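Local coordinates for neutral ceramidase (Pseudomonas aeruginosa, PDB 2ZWS), which catalyses the hydrolysis of the N-acyl linkage of ceramides to sphingosine and free fatty acid, and also the reverse synthesis, at residues Ile395-Gly407 against Ile420-Arg434. Numbering follows the deposited sequence.
Sequences IQMFRIGQLELLG and IRRAVQAASEAAGIR
Arg399 holds CG trans to its own backbone N (chi1 168°) and stays extended to NE, which carries its guanidinium to the backbone at Ala431. Glu404 turns CG away from its carbonyl carbon (chi1 -84°) and then runs straight to its carboxylate beside Ser428. Ile433 lies between these two chains. Its CD1 sits over the centre of one guanidinium face, 3.6 Å from Arg399 NE. Its CG1 packs on Glu404, 3.6 Å from CD, and the two side chains cross at about a right angle.

The guanidinium bridges two backbone carbonyls. NH1 of Arg399 donates to Ala431 O at 2.9 Å from above the carbonyl plane, and NH2 adds a weak bond to the same oxygen. NE of Arg399 donates to Gly401 O within the hairpin. These bonds limit rotation of the group.

Glu404 OE1 lies 2.8 Å from Ser428 OG. A water donates to both Glu404 OE2 and Ser428 OG and bridges the pair. These polar contacts help to satisfy a buried carboxylate.

The backbones also join: Arg434 N donates to Gln402 O at 2.8 Å. Toward Ile420, the packing is apolar. In one modelled conformer of Met397, its CE meets Val424 CG1 tip to tip at 3.9 Å, and Leu406 CD2 touches Ile420 CG2 and Val424 CG2.

The type II' turn from Ile400 to Leu403 closes the hairpin of strands 392-400 and 403-407. The helix and its exit loop cross over to strand 435-439, parallel to 403-407, in a beta-alpha-beta connection. Helix 471-488 packs alongside, with Leu486 on Glu404 and Val480 on Ala423, while strand 295-303 pairs antiparallel with strand 392-400.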
loop_
_atom_site.group_PDB
_atom_site.type_symbol
_atom_site.label_atom_id
_atom_site.label_comp_id
_atom_site.label_asym_id
_atom_site.label_seq_id
_atom_site.Cartn_x
_atom_site.Cartn_y
_atom_site.Cartn_z
ATOM N N ILE A 395 -8.518 -6.952 -14.622
ATOM C CA ILE A 395 -9.737 -6.205 -14.364
ATOM C C ILE A 395 -10.594 -7.143 -13.495
ATOM O O ILE A 395 -10.754 -8.329 -13.827
ATOM C CB ILE A 395 -10.485 -5.892 -15.688
ATOM C CG1 ILE A 395 -9.626 -5.039 -16.671
ATOM C CG2 ILE A 395 -11.855 -5.259 -15.400
ATOM C CD1 ILE A 395 -9.233 -3.701 -16.096
ATOM N N GLN A 396 -11.144 -6.632 -12.391
ATOM C CA GLN A 396 -11.834 -7.473 -11.435
ATOM C C GLN A 396 -12.968 -6.703 -10.790
ATOM O O GLN A 396 -12.849 -5.486 -10.531
ATOM C CB GLN A 396 -10.839 -7.898 -10.354
ATOM C CG GLN A 396 -11.414 -8.948 -9.390
ATOM C CD GLN A 396 -10.381 -9.371 -8.383
ATOM O OE1 GLN A 396 -9.743 -8.519 -7.781
ATOM N NE2 GLN A 396 -10.191 -10.696 -8.208
ATOM N N MET A 397 -14.044 -7.433 -10.486
ATOM C CA MET A 397 -15.167 -6.890 -9.725
ATOM C C MET A 397 -15.683 -7.944 -8.769
ATOM O O MET A 397 -15.797 -9.123 -9.135
ATOM C CB MET A 397 -16.327 -6.467 -10.629
ATOM C CG MET A 397 -16.039 -5.315 -11.565
ATOM S SD MET A 397 -17.405 -4.904 -12.674
ATOM C CE MET A 397 -18.712 -4.563 -11.488
ATOM N N PHE A 398 -15.949 -7.522 -7.526
ATOM C CA PHE A 398 -16.652 -8.361 -6.554
ATOM C C PHE A 398 -18.060 -7.803 -6.404
ATOM O O PHE A 398 -18.243 -6.585 -6.391
ATOM C CB PHE A 398 -16.024 -8.273 -5.161
ATOM C CG PHE A 398 -14.734 -9.037 -4.994
ATOM C CD1 PHE A 398 -14.222 -9.860 -5.999
ATOM C CD2 PHE A 398 -14.049 -8.947 -3.790
ATOM C CE1 PHE A 398 -13.023 -10.551 -5.817
ATOM C CE2 PHE A 398 -12.860 -9.659 -3.592
ATOM C CZ PHE A 398 -12.360 -10.465 -4.598
ATOM N N ARG A 399 -19.041 -8.689 -6.281
ATOM C CA ARG A 399 -20.356 -8.272 -5.816
ATOM C C ARG A 399 -20.482 -8.764 -4.365
ATOM O O ARG A 399 -20.242 -9.949 -4.077
ATOM C CB ARG A 399 -21.482 -8.888 -6.659
ATOM C CG ARG A 399 -22.834 -8.660 -5.968
ATOM C CD ARG A 399 -24.017 -9.154 -6.755
ATOM N NE ARG A 399 -25.234 -8.699 -6.083
ATOM C CZ ARG A 399 -26.408 -8.503 -6.686
ATOM N NH1 ARG A 399 -26.550 -8.775 -7.983
ATOM N NH2 ARG A 399 -27.442 -8.052 -5.984
ATOM N N ILE A 400 -20.830 -7.845 -3.461
ATOM C CA ILE A 400 -21.033 -8.179 -2.061
ATOM C C ILE A 400 -22.435 -7.657 -1.706
ATOM O O ILE A 400 -22.596 -6.475 -1.400
ATOM C CB ILE A 400 -19.924 -7.550 -1.144
ATOM C CG1 ILE A 400 -18.511 -7.934 -1.620
ATOM C CG2 ILE A 400 -20.135 -7.976 0.289
ATOM C CD1 ILE A 400 -17.399 -7.081 -0.977
ATOM N N GLY A 401 -23.457 -8.513 -1.833
ATOM C CA GLY A 401 -24.838 -8.029 -1.700
ATOM C C GLY A 401 -25.160 -6.908 -2.683
ATOM O O GLY A 401 -24.915 -7.044 -3.899
ATOM N N GLN A 402 -25.683 -5.784 -2.188
ATOM C CA GLN A 402 -25.993 -4.653 -3.096
ATOM C C GLN A 402 -24.777 -3.784 -3.420
ATOM O O GLN A 402 -24.915 -2.717 -4.037
ATOM C CB GLN A 402 -27.112 -3.779 -2.504
ATOM C CG GLN A 402 -26.687 -2.946 -1.276
ATOM C CD GLN A 402 -26.990 -3.585 0.084
ATOM O OE1 GLN A 402 -27.323 -2.867 1.041
ATOM N NE2 GLN A 402 -26.828 -4.891 0.197
ATOM N N LEU A 403 -23.597 -4.222 -2.977
ATOM C CA LEU A 403 -22.341 -3.508 -3.259
ATOM C C LEU A 403 -21.585 -4.145 -4.396
ATOM O O LEU A 403 -21.562 -5.365 -4.523
ATOM C CB LEU A 403 -21.394 -3.573 -2.066
ATOM C CG LEU A 403 -21.950 -3.189 -0.715
ATOM C CD1 LEU A 403 -20.810 -3.257 0.312
ATOM C CD2 LEU A 403 -22.571 -1.804 -0.759
ATOM N N GLU A 404 -20.956 -3.311 -5.214
ATOM C CA GLU A 404 -19.944 -3.830 -6.138
ATOM C C GLU A 404 -18.652 -3.114 -5.872
ATOM O O GLU A 404 -18.640 -1.902 -5.692
ATOM C CB GLU A 404 -20.330 -3.664 -7.602
ATOM C CG GLU A 404 -21.212 -4.771 -8.108
ATOM C CD GLU A 404 -21.566 -4.636 -9.591
ATOM O OE1 GLU A 404 -21.617 -3.492 -10.125
ATOM O OE2 GLU A 404 -21.821 -5.690 -10.210
ATOM N N LEU A 405 -17.575 -3.892 -5.834
ATOM C CA LEU A 405 -16.255 -3.386 -5.522
ATOM C C LEU A 405 -15.400 -3.659 -6.758
ATOM O O LEU A 405 -15.279 -4.795 -7.211
ATOM C CB LEU A 405 -15.725 -4.129 -4.292
ATOM C CG LEU A 405 -14.274 -3.883 -3.890
ATOM C CD1 LEU A 405 -14.003 -2.400 -3.560
ATOM C CD2 LEU A 405 -13.871 -4.775 -2.730
ATOM N N LEU A 406 -14.843 -2.606 -7.335
ATOM C CA LEU A 406 -14.004 -2.746 -8.517
ATOM C C LEU A 406 -12.546 -2.652 -8.142
ATOM O O LEU A 406 -12.158 -1.775 -7.361
ATOM C CB LEU A 406 -14.281 -1.626 -9.515
ATOM C CG LEU A 406 -15.564 -1.592 -10.362
ATOM C CD1 LEU A 406 -16.825 -1.971 -9.646
ATOM C CD2 LEU A 406 -15.724 -0.194 -11.013
ATOM N N GLY A 407 -11.734 -3.557 -8.699
ATOM C CA GLY A 407 -10.297 -3.510 -8.463
ATOM C C GLY A 407 -9.645 -3.082 -9.775
ATOM O O GLY A 407 -9.714 -3.819 -10.775
ATOM N N ILE A 420 -16.278 5.953 -14.389
ATOM C CA ILE A 420 -16.403 4.494 -14.423
ATOM C C ILE A 420 -17.444 4.029 -13.406
ATOM O O ILE A 420 -18.308 3.226 -13.723
ATOM C CB ILE A 420 -15.053 3.807 -14.207
ATOM C CG1 ILE A 420 -14.116 4.165 -15.373
ATOM C CG2 ILE A 420 -15.244 2.296 -14.117
ATOM C CD1 ILE A 420 -12.682 3.672 -15.222
ATOM N N ARG A 421 -17.392 4.593 -12.204
ATOM C CA ARG A 421 -18.373 4.305 -11.173
ATOM C C ARG A 421 -19.802 4.535 -11.675
ATOM O O ARG A 421 -20.669 3.672 -11.515
ATOM C CB ARG A 421 -18.102 5.203 -9.979
ATOM C CG ARG A 421 -18.180 4.503 -8.656
ATOM C CD ARG A 421 -18.199 5.548 -7.572
ATOM N NE ARG A 421 -16.992 6.364 -7.567
ATOM C CZ ARG A 421 -16.852 7.508 -6.885
ATOM N NH1 ARG A 421 -17.856 8.019 -6.167
ATOM N NH2 ARG A 421 -15.684 8.144 -6.919
ATOM N N ARG A 422 -20.034 5.696 -12.286
ATOM C CA ARG A 422 -21.349 6.060 -12.842
ATOM C C ARG A 422 -21.807 5.057 -13.888
ATOM O O ARG A 422 -22.972 4.654 -13.920
ATOM C CB ARG A 422 -21.299 7.439 -13.495
ATOM C CG ARG A 422 -21.254 8.593 -12.523
ATOM C CD ARG A 422 -21.003 9.907 -13.240
ATOM N NE ARG A 422 -21.012 10.988 -12.267
ATOM C CZ ARG A 422 -20.528 12.204 -12.468
ATOM N NH1 ARG A 422 -19.957 12.528 -13.623
ATOM N NH2 ARG A 422 -20.605 13.091 -11.488
ATOM N N ALA A 423 -20.883 4.700 -14.781
ATOM C CA ALA A 423 -21.211 3.816 -15.901
ATOM C C ALA A 423 -21.558 2.417 -15.386
ATOM O O ALA A 423 -22.513 1.787 -15.848
ATOM C CB ALA A 423 -20.070 3.767 -16.873
ATOM N N VAL A 424 -20.778 1.934 -14.416
ATOM C CA VAL A 424 -21.027 0.639 -13.801
ATOM C C VAL A 424 -22.326 0.632 -12.988
ATOM O O VAL A 424 -23.122 -0.315 -13.105
ATOM C CB VAL A 424 -19.823 0.185 -12.959
ATOM C CG1 VAL A 424 -20.190 -1.019 -12.028
ATOM C CG2 VAL A 424 -18.643 -0.140 -13.874
ATOM N N GLN A 425 -22.565 1.676 -12.195
ATOM C CA GLN A 425 -23.831 1.757 -11.463
ATOM C C GLN A 425 -25.034 1.740 -12.427
ATOM O O GLN A 425 -26.041 1.080 -12.149
ATOM C CB GLN A 425 -23.867 2.984 -10.529
ATOM C CG GLN A 425 -25.202 3.148 -9.759
ATOM C CD GLN A 425 -25.512 1.983 -8.846
ATOM O OE1 GLN A 425 -24.897 1.811 -7.790
ATOM N NE2 GLN A 425 -26.476 1.178 -9.246
ATOM N N ALA A 426 -24.930 2.443 -13.552
ATOM C CA ALA A 426 -26.033 2.428 -14.538
ATOM C C ALA A 426 -26.260 1.015 -15.082
ATOM O O ALA A 426 -27.400 0.569 -15.181
ATOM C CB ALA A 426 -25.782 3.453 -15.669
ATOM N N ALA A 427 -25.181 0.306 -15.402
ATOM C CA ALA A 427 -25.272 -1.048 -15.931
ATOM C C ALA A 427 -25.751 -2.052 -14.885
ATOM O O ALA A 427 -26.420 -3.033 -15.218
ATOM C CB ALA A 427 -23.935 -1.486 -16.526
ATOM N N SER A 428 -25.415 -1.808 -13.622
ATOM C CA SER A 428 -25.725 -2.765 -12.544
ATOM C C SER A 428 -27.014 -2.551 -11.747
ATOM O O SER A 428 -27.393 -3.411 -10.943
ATOM C CB SER A 428 -24.542 -2.823 -11.574
ATOM O OG SER A 428 -23.384 -3.256 -12.257
ATOM N N GLU A 429 -27.685 -1.421 -11.976
ATOM C CA GLU A 429 -28.891 -1.078 -11.227
ATOM C C GLU A 429 -29.926 -2.214 -11.279
ATOM O O GLU A 429 -30.505 -2.605 -10.252
ATOM C CB GLU A 429 -29.505 0.172 -11.840
ATOM C CG GLU A 429 -29.916 1.243 -10.857
ATOM C CD GLU A 429 -31.155 0.911 -10.055
ATOM O OE1 GLU A 429 -32.042 0.181 -10.567
ATOM O OE2 GLU A 429 -31.255 1.406 -8.902
ATOM N N ALA A 430 -30.149 -2.744 -12.482
ATOM C CA ALA A 430 -31.115 -3.835 -12.671
ATOM C C ALA A 430 -30.751 -5.119 -11.941
ATOM O O ALA A 430 -31.628 -5.968 -11.696
ATOM C CB ALA A 430 -31.319 -4.123 -14.159
ATOM N N ALA A 431 -29.469 -5.285 -11.606
ATOM C CA ALA A 431 -29.011 -6.452 -10.827
ATOM C C ALA A 431 -29.186 -6.288 -9.308
ATOM O O ALA A 431 -28.885 -7.214 -8.536
ATOM C CB ALA A 431 -27.565 -6.774 -11.154
ATOM N N GLY A 432 -29.638 -5.107 -8.898
ATOM C CA GLY A 432 -29.889 -4.812 -7.493
ATOM C C GLY A 432 -28.692 -4.154 -6.826
ATOM O O GLY A 432 -28.657 -4.027 -5.592
ATOM N N ILE A 433 -27.730 -3.706 -7.629
ATOM C CA ILE A 433 -26.580 -2.988 -7.065
ATOM C C ILE A 433 -26.960 -1.544 -6.747
ATOM O O ILE A 433 -27.543 -0.842 -7.582
ATOM C CB ILE A 433 -25.373 -3.006 -8.032
ATOM C CG1 ILE A 433 -24.926 -4.447 -8.329
ATOM C CG2 ILE A 433 -24.218 -2.170 -7.465
ATOM C CD1 ILE A 433 -24.670 -5.301 -7.086
ATOM N N ARG A 434 -26.592 -1.092 -5.551
ATOM C CA ARG A 434 -26.919 0.261 -5.107
ATOM C C ARG A 434 -25.701 1.127 -4.793
ATOM O O ARG A 434 -25.816 2.330 -4.658
ATOM C CB ARG A 434 -27.849 0.201 -3.882
ATOM C CG ARG A 434 -29.186 -0.555 -4.137
ATOM C CD ARG A 434 -30.070 0.208 -5.150
ATOM N NE ARG A 434 -31.272 -0.530 -5.574
ATOM C CZ ARG A 434 -31.417 -1.163 -6.743
ATOM N NH1 ARG A 434 -30.441 -1.194 -7.655
ATOM N NH2 ARG A 434 -32.567 -1.780 -7.012
HETATM O O HOH W 1 -23.586 -5.946 -12.497
#